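Local coordinates for RNA pseudouridylate synthase domain-containing protein 1 (Homo sapiens, PDB 5VBB) that probably binds RNA and isomerises uridines in it to pseudouridine, as a pseudouridine synthase of the RluA family, at residues S10-S15 and V222-P227; R16-V21 and C75-K80; R88-R93 and L213-D218. All coordinates share one frame; numbering follows the deposited sequence.

Contact 1. Residues S10-S15 and V222-P227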
ATOM      1  N   SER A  10       3.135  11.680 -11.355  1.00 45.62           N
ATOM      2  CA  SER A  10       3.547  12.411 -10.174  1.00 44.71           C
ATOM      3  C   SER A  10       4.828  11.831  -9.656  1.00 46.17           C
ATOM      4  O   SER A  10       4.864  10.655  -9.298  1.00 46.83           O
ATOM      5  CB  SER A  10       2.466  12.328  -9.113  1.00 47.70           C
ATOM      6  OG  SER A  10       2.922  12.951  -7.930  1.00 61.07           O
ATOM      7  N   ILE A  11       5.870  12.649  -9.601  1.00 41.51           N
ATOM      8  CA  ILE A  11       7.189  12.258  -9.138  1.00 40.90           C
ATOM      9  C   ILE A  11       7.365  12.805  -7.716  1.00 42.85           C
ATOM     10  O   ILE A  11       7.029  13.956  -7.450  1.00 42.09           O
ATOM     11  CB  ILE A  11       8.255  12.768 -10.118  1.00 44.58           C
ATOM     12  CG1 ILE A  11       8.032  12.149 -11.550  1.00 46.69           C
ATOM     13  CG2 ILE A  11       9.688  12.489  -9.593  1.00 43.03           C
ATOM     14  N   VAL A  12       7.869  11.984  -6.804  1.00 38.96           N
ATOM     15  CA  VAL A  12       8.046  12.435  -5.431  1.00 39.01           C
ATOM     16  C   VAL A  12       9.513  12.422  -5.020  1.00 42.70           C
ATOM     17  O   VAL A  12       9.819  12.886  -3.941  1.00 37.61           O
ATOM     18  CB  VAL A  12       7.168  11.626  -4.442  1.00 40.85           C
ATOM     19  CG1 VAL A  12       5.702  11.877  -4.746  1.00 41.86           C
ATOM     20  CG2 VAL A  12       7.464  10.138  -4.489  1.00 39.25           C
ATOM     21  N   TYR A  13      10.407  11.943  -5.887  1.00 42.93           N
ATOM     22  CA  TYR A  13      11.816  11.837  -5.605  1.00 42.91           C
ATOM     23  C   TYR A  13      12.530  11.570  -6.909  1.00 46.65           C
ATOM     24  O   TYR A  13      12.146  10.656  -7.641  1.00 44.64           O
ATOM     25  CB  TYR A  13      12.041  10.676  -4.623  1.00 43.97           C
ATOM     26  CG  TYR A  13      13.472  10.447  -4.221  1.00 44.23           C
ATOM     27  CD1 TYR A  13      14.379   9.875  -5.108  1.00 45.57           C
ATOM     28  CD2 TYR A  13      13.872  10.596  -2.900  1.00 46.07           C
ATOM     29  CE1 TYR A  13      15.681   9.599  -4.728  1.00 45.66           C
ATOM     30  CE2 TYR A  13      15.160  10.275  -2.497  1.00 48.05           C
ATOM     31  CZ  TYR A  13      16.079   9.842  -3.430  1.00 51.35           C
ATOM     32  OH  TYR A  13      17.337   9.541  -3.010  1.00 56.13           O
ATOM     33  N   ARG A  14      13.595  12.324  -7.196  1.00 42.93           N
ATOM     34  CA  ARG A  14      14.378  12.081  -8.399  1.00 43.13           C
ATOM     35  C   ARG A  14      15.814  12.402  -8.076  1.00 47.24           C
ATOM     36  O   ARG A  14      16.106  13.485  -7.582  1.00 45.82           O
ATOM     37  CB  ARG A  14      13.850  12.905  -9.590  1.00 42.47           C
ATOM     38  CG  ARG A  14      14.721  12.985 -10.869  1.00 53.40           C
ATOM     39  CD  ARG A  14      14.432  11.931 -11.910  1.00 65.44           C
ATOM     40  NE  ARG A  14      15.333  12.020 -13.074  1.00 66.15           N
ATOM     41  CZ  ARG A  14      15.219  12.887 -14.079  1.00 87.29           C
ATOM     42  NH1 ARG A  14      14.249  13.799 -14.078  1.00 81.56           N
ATOM     43  NH2 ARG A  14      16.095  12.875 -15.081  1.00 81.88           N
ATOM     44  N   SER A  15      16.684  11.424  -8.300  1.00 43.91           N
ATOM     45  CA  SER A  15      18.115  11.544  -8.184  1.00 44.68           C
ATOM     46  C   SER A  15      18.739  11.102  -9.517  1.00 50.78           C
ATOM     47  O   SER A  15      18.026  10.816 -10.471  1.00 50.73           O
ATOM     48  CB  SER A  15      18.641  10.682  -7.040  1.00 44.69           C
ATOM     49  OG  SER A  15      18.636   9.303  -7.370  1.00 46.49           O
ATOM     50  N   VAL A 222      17.085   5.947  -0.415  1.00 41.18           N
ATOM     51  CA  VAL A 222      15.900   6.426  -1.121  1.00 40.29           C
ATOM     52  C   VAL A 222      14.801   6.415  -0.100  1.00 45.85           C
ATOM     53  O   VAL A 222      14.385   5.332   0.285  1.00 46.61           O
ATOM     54  CB  VAL A 222      15.543   5.535  -2.327  1.00 42.77           C
ATOM     55  CG1 VAL A 222      14.256   6.019  -3.022  1.00 42.02           C
ATOM     56  CG2 VAL A 222      16.704   5.435  -3.297  1.00 42.73           C
ATOM     57  N   GLU A 223      14.360   7.595   0.380  1.00 39.97           N
ATOM     58  CA  GLU A 223      13.337   7.641   1.408  1.00 38.83           C
ATOM     59  C   GLU A 223      12.252   8.621   1.024  1.00 42.00           C
ATOM     60  O   GLU A 223      12.533   9.801   0.780  1.00 39.87           O
ATOM     61  CB  GLU A 223      13.988   8.005   2.735  1.00 40.21           C
ATOM     62  CG  GLU A 223      13.018   8.235   3.875  1.00 44.39           C
ATOM     63  CD  GLU A 223      13.709   8.488   5.197  1.00 62.25           C
ATOM     64  OE1 GLU A 223      14.918   8.810   5.195  1.00 68.83           O
ATOM     65  OE2 GLU A 223      13.042   8.339   6.243  1.00 51.91           O
ATOM     66  N   VAL A 224      11.010   8.156   0.939  1.00 38.92           N
ATOM     67  CA  VAL A 224       9.952   9.067   0.555  1.00 38.80           C
ATOM     68  C   VAL A 224       8.770   8.852   1.449  1.00 41.23           C
ATOM     69  O   VAL A 224       8.529   7.763   1.993  1.00 37.54           O
ATOM     70  CB  VAL A 224       9.554   9.033  -0.970  1.00 45.30           C
ATOM     71  CG1 VAL A 224      10.772   8.886  -1.860  1.00 45.37           C
ATOM     72  CG2 VAL A 224       8.555   7.937  -1.294  1.00 45.86           C
ATOM     73  N   CYS A 225       8.068   9.955   1.627  1.00 39.80           N
ATOM     74  CA  CYS A 225       6.829  10.054   2.322  1.00 42.41           C
ATOM     75  C   CYS A 225       5.938  10.890   1.450  1.00 48.44           C
ATOM     76  O   CYS A 225       6.086  12.109   1.400  1.00 49.51           O
ATOM     77  CB  CYS A 225       7.031  10.680   3.692  1.00 43.85           C
ATOM     78  SG  CYS A 225       5.701  10.300   4.803  1.00 47.66           S
ATOM     79  N   THR A 226       5.092  10.220   0.673  1.00 43.05           N
ATOM     80  CA  THR A 226       4.238  10.876  -0.287  1.00 43.57           C
ATOM     81  C   THR A 226       3.110  11.660   0.385  1.00 47.70           C
ATOM     82  O   THR A 226       2.783  11.389   1.552  1.00 44.85           O
ATOM     83  CB  THR A 226       3.521   9.854  -1.207  1.00 45.14           C
ATOM     84  OG1 THR A 226       2.452   9.252  -0.468  1.00 46.67           O
ATOM     85  CG2 THR A 226       4.429   8.820  -1.803  1.00 44.29           C
ATOM     86  N   PRO A 227       2.414  12.535  -0.381  1.00 47.31           N
ATOM     87  CA  PRO A 227       1.231  13.198   0.172  1.00 46.73           C
ATOM     88  C   PRO A 227       0.136  12.190   0.525  1.00 46.08           C
ATOM     89  O   PRO A 227       0.030  11.122  -0.082  1.00 45.30           O
ATOM     90  CB  PRO A 227       0.745  14.089  -0.979  1.00 49.86           C
ATOM     91  CG  PRO A 227       1.921  14.281  -1.848  1.00 55.73           C
ATOM     92  CD  PRO A 227       2.660  12.974  -1.771  1.00 50.92           C
TER
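The ring of Tyr13 lies with one face against Val222, whose CG1 methyl stands over the middle of the ring, 4.2 Å from its centroid and only 10° off the ring normal, a clear CH-pi contact. Val224 meets the same tyrosine nearer its root: its CG1 is 3.5 Å from Tyr13 CB and reaches on towards CD2, oblique to the ring. With CG of Tyr13 opposite the backbone N (chi1 -179°), the ring runs along strand 221-225 from Val224 to Val222, with Tyr13 OH 3.9 Å from Val222 CA. That hydroxyl is hydrogen-bonded to Glu220, so the polar end of the ring is held by the turn just before the strand.

No hydrogen bond joins the two segments, which belong to different sheets of the fold; the joint is made by packing, mostly between side chains. At a classic beta bulge Val12 and Tyr13 both lie opposite Val20 of the next strand, and both direct their CB towards 222-227. Val12 and Val224 meet at about a right angle through their CG2 methyls, 4.0 Å apart. The other branch, Val12 CG1, comes 4.4 Å from CD of Pro227 at the more exposed end, while Thr226 turns its OG1 to a hydrogen bond with His209.

Contact 2. Residues R16-V21 and C75-K80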
ATOM      1  N   ARG A  16      20.067  11.020  -9.564  1.00 47.05           N
ATOM      2  CA  ARG A  16      20.787  10.530 -10.738  1.00 48.67           C
ATOM      3  C   ARG A  16      20.481   9.052 -10.991  1.00 51.30           C
ATOM      4  O   ARG A  16      20.392   8.630 -12.136  1.00 52.34           O
ATOM      5  CB  ARG A  16      22.308  10.678 -10.512  1.00 52.57           C
ATOM      6  CG  ARG A  16      22.784  12.142 -10.424  1.00 65.71           C
ATOM      7  CD  ARG A  16      24.097  12.307  -9.634  1.00 67.04           C
ATOM      8  NE  ARG A  16      25.246  11.686 -10.299  1.00 64.18           N
ATOM      9  CZ  ARG A  16      25.825  12.147 -11.407  1.00 83.19           C
ATOM     10  NH1 ARG A  16      25.387  13.264 -11.983  1.00 79.48           N
ATOM     11  NH2 ARG A  16      26.850  11.499 -11.947  1.00 66.57           N
ATOM     12  N   ASP A  17      20.291   8.284  -9.911  1.00 45.50           N
ATOM     13  CA  ASP A  17      20.141   6.834  -9.935  1.00 45.05           C
ATOM     14  C   ASP A  17      18.736   6.304  -9.733  1.00 47.74           C
ATOM     15  O   ASP A  17      18.481   5.169 -10.130  1.00 47.36           O
ATOM     16  CB  ASP A  17      21.015   6.239  -8.821  1.00 46.54           C
ATOM     17  CG  ASP A  17      22.499   6.277  -9.113  1.00 60.99           C
ATOM     18  OD1 ASP A  17      22.876   6.054 -10.277  1.00 66.63           O
ATOM     19  OD2 ASP A  17      23.279   6.489  -8.171  1.00 64.30           O
ATOM     20  N   PHE A  18      17.865   7.044  -9.039  1.00 43.11           N
ATOM     21  CA  PHE A  18      16.533   6.567  -8.738  1.00 40.45           C
ATOM     22  C   PHE A  18      15.482   7.592  -9.014  1.00 46.81           C
ATOM     23  O   PHE A  18      15.705   8.787  -8.896  1.00 45.85           O
ATOM     24  CB  PHE A  18      16.432   6.152  -7.259  1.00 40.48           C
ATOM     25  CG  PHE A  18      17.296   4.971  -6.925  1.00 41.03           C
ATOM     26  CD1 PHE A  18      16.911   3.692  -7.280  1.00 43.54           C
ATOM     27  CD2 PHE A  18      18.520   5.144  -6.298  1.00 43.12           C
ATOM     28  CE1 PHE A  18      17.675   2.595  -6.910  1.00 45.03           C
ATOM     29  CE2 PHE A  18      19.316   4.058  -5.989  1.00 46.48           C
ATOM     30  CZ  PHE A  18      18.879   2.783  -6.277  1.00 45.10           C
ATOM     31  N   LEU A  19      14.293   7.089  -9.268  1.00 46.01           N
ATOM     32  CA  LEU A  19      13.099   7.865  -9.483  1.00 47.80           C
ATOM     33  C   LEU A  19      12.006   7.164  -8.671  1.00 45.73           C
ATOM     34  O   LEU A  19      11.896   5.951  -8.762  1.00 44.44           O
ATOM     35  CB  LEU A  19      12.783   7.843 -10.982  1.00 50.09           C
ATOM     36  CG  LEU A  19      11.480   8.373 -11.463  1.00 57.47           C
ATOM     37  CD1 LEU A  19      11.265   9.782 -10.994  1.00 59.72           C
ATOM     38  CD2 LEU A  19      11.440   8.345 -12.967  1.00 63.72           C
ATOM     39  N   VAL A  20      11.240   7.903  -7.880  1.00 40.44           N
ATOM     40  CA  VAL A  20      10.097   7.357  -7.118  1.00 38.04           C
ATOM     41  C   VAL A  20       8.869   8.085  -7.601  1.00 41.52           C
ATOM     42  O   VAL A  20       8.788   9.311  -7.500  1.00 40.48           O
ATOM     43  CB  VAL A  20      10.200   7.422  -5.575  1.00 39.58           C
ATOM     44  CG1 VAL A  20       9.039   6.685  -4.900  1.00 38.82           C
ATOM     45  CG2 VAL A  20      11.521   6.885  -5.087  1.00 38.83           C
ATOM     46  N   VAL A  21       7.893   7.324  -8.086  1.00 37.53           N
ATOM     47  CA  VAL A  21       6.641   7.897  -8.551  1.00 38.33           C
ATOM     48  C   VAL A  21       5.601   7.697  -7.478  1.00 38.94           C
ATOM     49  O   VAL A  21       5.739   6.808  -6.630  1.00 38.66           O
ATOM     50  CB  VAL A  21       6.167   7.321  -9.926  1.00 42.71           C
ATOM     51  CG1 VAL A  21       7.229   7.523 -11.006  1.00 44.39           C
ATOM     52  CG2 VAL A  21       5.808   5.847  -9.827  1.00 42.06           C
ATOM     53  N   CYS A  75       9.533   2.793  -6.580  1.00 37.03           N
ATOM     54  CA  CYS A  75      10.902   3.129  -6.908  1.00 38.13           C
ATOM     55  C   CYS A  75      11.387   2.457  -8.220  1.00 43.66           C
ATOM     56  O   CYS A  75      11.280   1.250  -8.370  1.00 43.29           O
ATOM     57  CB  CYS A  75      11.809   2.775  -5.750  1.00 38.29           C
ATOM     58  SG  CYS A  75      13.528   3.226  -6.029  1.00 42.94           S
ATOM     59  N   VAL A  76      11.960   3.258  -9.129  1.00 43.17           N
ATOM     60  CA  VAL A  76      12.469   2.849 -10.443  1.00 45.46           C
ATOM     61  C   VAL A  76      13.962   3.150 -10.435  1.00 48.51           C
ATOM     62  O   VAL A  76      14.340   4.273 -10.101  1.00 46.23           O
ATOM     63  CB  VAL A  76      11.755   3.668 -11.556  1.00 49.89           C
ATOM     64  CG1 VAL A  76      12.219   3.251 -12.932  1.00 51.44           C
ATOM     65  CG2 VAL A  76      10.225   3.590 -11.420  1.00 48.63           C
ATOM     66  N   ALA A  77      14.804   2.171 -10.781  1.00 46.99           N
ATOM     67  CA  ALA A  77      16.257   2.376 -10.842  1.00 48.47           C
ATOM     68  C   ALA A  77      16.577   2.780 -12.279  1.00 51.86           C
ATOM     69  O   ALA A  77      15.993   2.217 -13.198  1.00 50.34           O
ATOM     70  CB  ALA A  77      17.011   1.103 -10.455  1.00 49.92           C
ATOM     71  N   LEU A  78      17.461   3.785 -12.464  1.00 49.74           N
ATOM     72  CA  LEU A  78      17.785   4.357 -13.777  1.00 52.26           C
ATOM     73  C   LEU A  78      19.090   3.789 -14.367  1.00 58.87           C
ATOM     74  O   LEU A  78      19.495   4.210 -15.453  1.00 60.67           O
ATOM     75  CB  LEU A  78      17.857   5.899 -13.665  1.00 52.14           C
ATOM     76  CG  LEU A  78      16.636   6.529 -12.968  1.00 54.79           C
ATOM     77  CD1 LEU A  78      16.807   8.016 -12.758  1.00 55.02           C
ATOM     78  CD2 LEU A  78      15.356   6.253 -13.754  1.00 59.47           C
ATOM     79  N   ASN A  79      19.733   2.829 -13.680  1.00 55.67           N
ATOM     80  CA  ASN A  79      20.917   2.161 -14.219  1.00 57.66           C
ATOM     81  C   ASN A  79      21.075   0.806 -13.550  1.00 61.44           C
ATOM     82  O   ASN A  79      20.418   0.531 -12.532  1.00 59.32           O
ATOM     83  CB  ASN A  79      22.183   3.007 -14.129  1.00 59.50           C
ATOM     84  CG  ASN A  79      22.449   3.672 -12.823  1.00 63.37           C
ATOM     85  OD1 ASN A  79      23.038   3.085 -11.925  1.00 56.03           O
ATOM     86  ND2 ASN A  79      22.127   4.949 -12.725  1.00 60.58           N
ATOM     87  N   LYS A  80      21.912  -0.044 -14.159  1.00 57.76           N
ATOM     88  CA  LYS A  80      22.152  -1.431 -13.747  1.00 58.37           C
ATOM     89  C   LYS A  80      22.758  -1.538 -12.347  1.00 62.84           C
ATOM     90  O   LYS A  80      22.384  -2.442 -11.609  1.00 63.08           O
ATOM     91  CB  LYS A  80      23.062  -2.158 -14.775  1.00 62.05           C
TER
HETATM   92  O   HOH W   1      21.577   7.105 -14.356  1.00 59.57           O
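The side-chain amide nitrogen of Asn79 serves two acceptors: ND2 donates to Asp17 OD1 at 2.8 Å and to a water that in turn donates to the carbonyl oxygen of Arg16. The bond to Asp17 is nearly straight, 168° at the hydrogen. It lies in the amide plane and uses the anti lone pair of OD1, although carboxylate and amide are turned 73° apart. A chi1 of 47° sets CG of Asn79 between its own backbone N and carbonyl carbon; from there, as the N-cap of helix 80-91, it accepts from Ala82 N through OD1, while ND2 faces the loop 16-17. Replacing Asn79 by an alanine is likely to leave Asp17 OD1 without this donor and Ala82 N without its side-chain acceptor.

A backbone bond from Leu78 N to Asp17 O, 2.9 Å long, leads from this corner into the antiparallel strand pair. There Leu19 and Val76 form the hydrogen-bonded pair, the link from Val76 N to Leu19 O being 2.7 Å long. The non-hydrogen-bonded pairs flank it. On the face bearing Phe18, Val20, Cys75 and Ala77, one side of the phenyl ring meets both Ala77, its bridge partner, and Cys75, two residues earlier: CD1 of Phe18 is 3.6 Å from Cys75 SG, an oblique sulfur-aromatic contact, and CE1 is 3.9 Å from Ala77 CB. On the reverse face, Leu78 CD2 packs 4.1 Å from Leu19 CB.

Strands 18-23 and 73-77 are the inner pair of a four-stranded antiparallel sheet, between strands 10-14 and 61-62. Helix 80-91 packs on Phe18 and Ala77 through Ala82, and strand 221-225 covers Phe18 and Val20 with Val222.

Contact 3. Residues R88-R93 and L213-D218. With SO4 (sulfate ion), chain C.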
ATOM      1  N   ARG A  88      19.316  -5.902  -3.888  1.00 56.21           N
ATOM      2  CA  ARG A  88      19.957  -6.409  -2.667  1.00 55.78           C
ATOM      3  C   ARG A  88      19.131  -6.054  -1.408  1.00 54.22           C
ATOM      4  O   ARG A  88      18.844  -6.954  -0.628  1.00 51.26           O
ATOM      5  CB  ARG A  88      21.407  -5.891  -2.539  1.00 58.94           C
ATOM      6  CG  ARG A  88      22.453  -6.995  -2.580  1.00 74.25           C
ATOM      7  CD  ARG A  88      23.836  -6.441  -2.828  1.00 83.84           C
ATOM      8  NE  ARG A  88      24.059  -6.137  -4.248  1.00 83.41           N
ATOM      9  CZ  ARG A  88      24.487  -4.973  -4.754  1.00 86.94           C
ATOM     10  NH1 ARG A  88      24.752  -3.942  -3.953  1.00 68.53           N
ATOM     11  NH2 ARG A  88      24.653  -4.835  -6.066  1.00 62.16           N
ATOM     12  N   CYS A  89      18.707  -4.778  -1.234  1.00 50.09           N
ATOM     13  CA  CYS A  89      17.888  -4.369  -0.065  1.00 48.38           C
ATOM     14  C   CYS A  89      16.612  -5.156   0.037  1.00 49.50           C
ATOM     15  O   CYS A  89      16.233  -5.521   1.150  1.00 49.81           O
ATOM     16  CB  CYS A  89      17.578  -2.873  -0.076  1.00 48.54           C
ATOM     17  SG  CYS A  89      19.032  -1.833  -0.082  1.00 53.95           S
ATOM     18  N   PHE A  90      15.913  -5.380  -1.082  1.00 44.72           N
ATOM     19  CA  PHE A  90      14.652  -6.116  -1.028  1.00 45.32           C
ATOM     20  C   PHE A  90      14.872  -7.585  -0.681  1.00 49.75           C
ATOM     21  O   PHE A  90      14.231  -8.088   0.238  1.00 48.87           O
ATOM     22  CB  PHE A  90      13.857  -5.985  -2.349  1.00 46.93           C
ATOM     23  CG  PHE A  90      13.145  -4.658  -2.474  1.00 46.03           C
ATOM     24  CD1 PHE A  90      11.904  -4.464  -1.893  1.00 47.30           C
ATOM     25  CD2 PHE A  90      13.749  -3.588  -3.102  1.00 48.41           C
ATOM     26  CE1 PHE A  90      11.260  -3.233  -1.982  1.00 47.23           C
ATOM     27  CE2 PHE A  90      13.113  -2.346  -3.169  1.00 50.40           C
ATOM     28  CZ  PHE A  90      11.876  -2.176  -2.597  1.00 47.51           C
ATOM     29  N   LYS A  91      15.816  -8.232  -1.362  1.00 48.33           N
ATOM     30  CA  LYS A  91      16.143  -9.658  -1.175  1.00 50.12           C
ATOM     31  C   LYS A  91      16.701  -9.927   0.234  1.00 55.07           C
ATOM     32  O   LYS A  91      16.421 -10.977   0.803  1.00 56.07           O
ATOM     33  CB  LYS A  91      17.119 -10.161  -2.263  1.00 54.28           C
ATOM     34  CG  LYS A  91      16.602 -11.334  -3.092  1.00 79.10           C
ATOM     35  CD  LYS A  91      16.791 -12.663  -2.377  1.00 91.80           C
ATOM     36  CE  LYS A  91      16.337 -13.851  -3.194  1.00101.17           C
ATOM     37  N   GLU A  92      17.402  -8.959   0.823  1.00 51.02           N
ATOM     38  CA  GLU A  92      17.897  -9.066   2.200  1.00 50.33           C
ATOM     39  C   GLU A  92      16.917  -8.539   3.244  1.00 51.18           C
ATOM     40  O   GLU A  92      17.276  -8.486   4.420  1.00 52.33           O
ATOM     41  CB  GLU A  92      19.220  -8.334   2.337  1.00 51.39           C
ATOM     42  CG  GLU A  92      20.317  -9.007   1.545  1.00 59.41           C
ATOM     43  CD  GLU A  92      21.623  -8.246   1.567  1.00 72.12           C
ATOM     44  OE1 GLU A  92      21.712  -7.227   2.293  1.00 64.02           O
ATOM     45  OE2 GLU A  92      22.549  -8.650   0.829  1.00 68.12           O
ATOM     46  N   ARG A  93      15.692  -8.162   2.844  1.00 47.12           N
ATOM     47  CA  ARG A  93      14.640  -7.667   3.718  1.00 45.66           C
ATOM     48  C   ARG A  93      15.081  -6.447   4.543  1.00 46.27           C
ATOM     49  O   ARG A  93      14.775  -6.378   5.723  1.00 43.94           O
ATOM     50  CB  ARG A  93      14.126  -8.794   4.655  1.00 48.45           C
ATOM     51  CG  ARG A  93      13.080  -9.692   4.035  1.00 50.93           C
ATOM     52  CD  ARG A  93      13.695 -10.645   3.039  1.00 55.50           C
ATOM     53  NE  ARG A  93      12.766 -11.716   2.681  1.00 59.72           N
ATOM     54  CZ  ARG A  93      13.021 -12.676   1.800  1.00 72.03           C
ATOM     55  NH1 ARG A  93      12.117 -13.617   1.555  1.00 57.98           N
ATOM     56  NH2 ARG A  93      14.183 -12.706   1.150  1.00 58.43           N
ATOM     57  N   LEU A 213       8.299   4.830   2.030  1.00 31.66           N
ATOM     58  CA  LEU A 213       9.200   3.840   1.442  1.00 33.36           C
ATOM     59  C   LEU A 213      10.641   4.256   1.720  1.00 36.64           C
ATOM     60  O   LEU A 213      10.986   5.407   1.538  1.00 37.95           O
ATOM     61  CB  LEU A 213       8.923   3.705  -0.064  1.00 32.86           C
ATOM     62  CG  LEU A 213       9.874   2.829  -0.917  1.00 36.46           C
ATOM     63  CD1 LEU A 213       9.686   1.341  -0.598  1.00 35.68           C
ATOM     64  CD2 LEU A 213       9.647   3.101  -2.423  1.00 37.27           C
ATOM     65  N   ARG A 214      11.446   3.354   2.253  1.00 31.68           N
ATOM     66  CA  ARG A 214      12.846   3.614   2.543  1.00 31.23           C
ATOM     67  C   ARG A 214      13.637   2.438   2.026  1.00 37.67           C
ATOM     68  O   ARG A 214      13.374   1.325   2.458  1.00 35.47           O
ATOM     69  CB  ARG A 214      13.082   3.786   4.032  1.00 34.54           C
ATOM     70  CG  ARG A 214      14.480   4.327   4.363  1.00 38.90           C
ATOM     71  CD  ARG A 214      14.940   3.919   5.758  1.00 43.94           C
ATOM     72  NE  ARG A 214      14.009   4.343   6.793  1.00 60.01           N
ATOM     73  CZ  ARG A 214      14.024   3.946   8.065  1.00 61.89           C
ATOM     74  NH1 ARG A 214      14.947   3.093   8.495  1.00 45.06           N
ATOM     75  NH2 ARG A 214      13.119   4.401   8.913  1.00 49.71           N
ATOM     76  N   ILE A 215      14.599   2.686   1.092  1.00 36.75           N
ATOM     77  CA  ILE A 215      15.420   1.660   0.466  1.00 37.15           C
ATOM     78  C   ILE A 215      16.887   2.078   0.778  1.00 41.99           C
ATOM     79  O   ILE A 215      17.401   3.007   0.170  1.00 41.75           O
ATOM     80  CB  ILE A 215      15.127   1.573  -1.037  1.00 41.27           C
ATOM     81  CG1 ILE A 215      13.585   1.409  -1.297  1.00 41.47           C
ATOM     82  CG2 ILE A 215      15.943   0.429  -1.666  1.00 42.96           C
ATOM     83  CD1 ILE A 215      13.159   1.511  -2.709  1.00 39.87           C
ATOM     84  N   PRO A 216      17.500   1.469   1.801  1.00 41.08           N
ATOM     85  CA  PRO A 216      18.840   1.903   2.233  1.00 42.54           C
ATOM     86  C   PRO A 216      19.943   1.294   1.380  1.00 49.38           C
ATOM     87  O   PRO A 216      20.664   0.413   1.830  1.00 50.56           O
ATOM     88  CB  PRO A 216      18.876   1.440   3.685  1.00 43.91           C
ATOM     89  CG  PRO A 216      18.077   0.167   3.678  1.00 47.01           C
ATOM     90  CD  PRO A 216      16.961   0.416   2.688  1.00 42.33           C
ATOM     91  N   THR A 217      20.086   1.777   0.139  1.00 46.92           N
ATOM     92  CA  THR A 217      21.101   1.226  -0.774  1.00 47.82           C
ATOM     93  C   THR A 217      22.518   1.677  -0.381  1.00 51.90           C
ATOM     94  O   THR A 217      22.697   2.652   0.341  1.00 47.94           O
ATOM     95  CB  THR A 217      20.822   1.565  -2.265  1.00 53.13           C
ATOM     96  OG1 THR A 217      21.229   2.911  -2.556  1.00 52.16           O
ATOM     97  CG2 THR A 217      19.378   1.345  -2.674  1.00 49.12           C
ATOM     98  N   ASP A 218      23.511   0.968  -0.902  1.00 53.45           N
ATOM     99  CA  ASP A 218      24.939   1.249  -0.637  1.00 55.87           C
ATOM    100  C   ASP A 218      25.327   2.712  -0.931  1.00 61.44           C
ATOM    101  O   ASP A 218      26.033   3.311  -0.128  1.00 64.89           O
ATOM    102  CB  ASP A 218      25.850   0.295  -1.419  1.00 59.26           C
ATOM    103  CG  ASP A 218      25.604   0.185  -2.916  1.00 70.56           C
ATOM    104  OD1 ASP A 218      24.773   0.949  -3.439  1.00 71.25           O
ATOM    105  OD2 ASP A 218      26.240  -0.681  -3.560  1.00 79.16           O
TER
HETATM  106  S   SO4 C 302       9.014 -11.990   3.308  1.00 78.41           S
HETATM  107  O1  SO4 C 302       8.495 -12.567   4.546  1.00 78.56           O
HETATM  108  O2  SO4 C 302       9.743 -13.006   2.593  1.00 78.48           O
HETATM  109  O3  SO4 C 302       7.951 -11.573   2.440  1.00 81.17           O
HETATM  110  O4  SO4 C 302       9.858 -10.843   3.610  1.00 81.34           O
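Cys89 fits closely against the end of strand 208-216, its CB 4.0 Å from Ile215 CG2 and its SG 3.4 Å from the carbonyl oxygen of Pro216. A chi1 of -59° lays the sulfur beside the cysteine's own backbone N, and there it also meets CD of Pro216 and CG2 of Thr217. One helical position on, Phe90 reaches the other branch of Ile215: CE2 and CZ of Phe90 both come to 3.9 Å from Ile215 CD1, obliquely to the ring. The same ring stacks on His64. Thus the two branches of one isoleucine are shared between successive residues of the helix.

The solvent side is looser. Arg88 NH1 stands 3.6 Å from Asp218 OD2, a long salt bridge in which the oxygen lies at the guanidinium edge while the two flat groups are turned 62° apart. Arg93 makes no contact with 213-218. Its NH2 donates to Lys91 O at 2.8 Å, and NH1 reaches O2 of a sulfate, probably from the crystallisation liquor, at 2.7 Å, with NE bonding to O4; Gly171 and Arg172 also hold the ion.

The helix ends in a Schellman motif, with a positive phi at the C-prime residue Arg93, Arg94 N bonded to Cys89 O and Arg93 N to Phe90 O, whereas the strand leaves its sheet through an inverse gamma turn centred on Pro216.

Contact 2 is the most buried of the three and the one built on backbone hydrogen bonds, because its strands are neighbours within one sheet. Contacts 1 and 3 are partly buried and join separate elements mainly through side chains, without hydrogen bonds between the paired segments, the first sheet to sheet and the second helix to strand. They share the larger sheet, in which 222-225 and 213-216 are paired. Contact 1 shares the smaller sheet with contact 2, strand 10-14 lying beside 18-23; contact 3 reaches contact 2 through Ile215 against Cys75 and Thr217 against Phe18. Apolar groups thus meet where the three converge, while charged and water-linked groups gather at the outer ends of contacts 2 and 3.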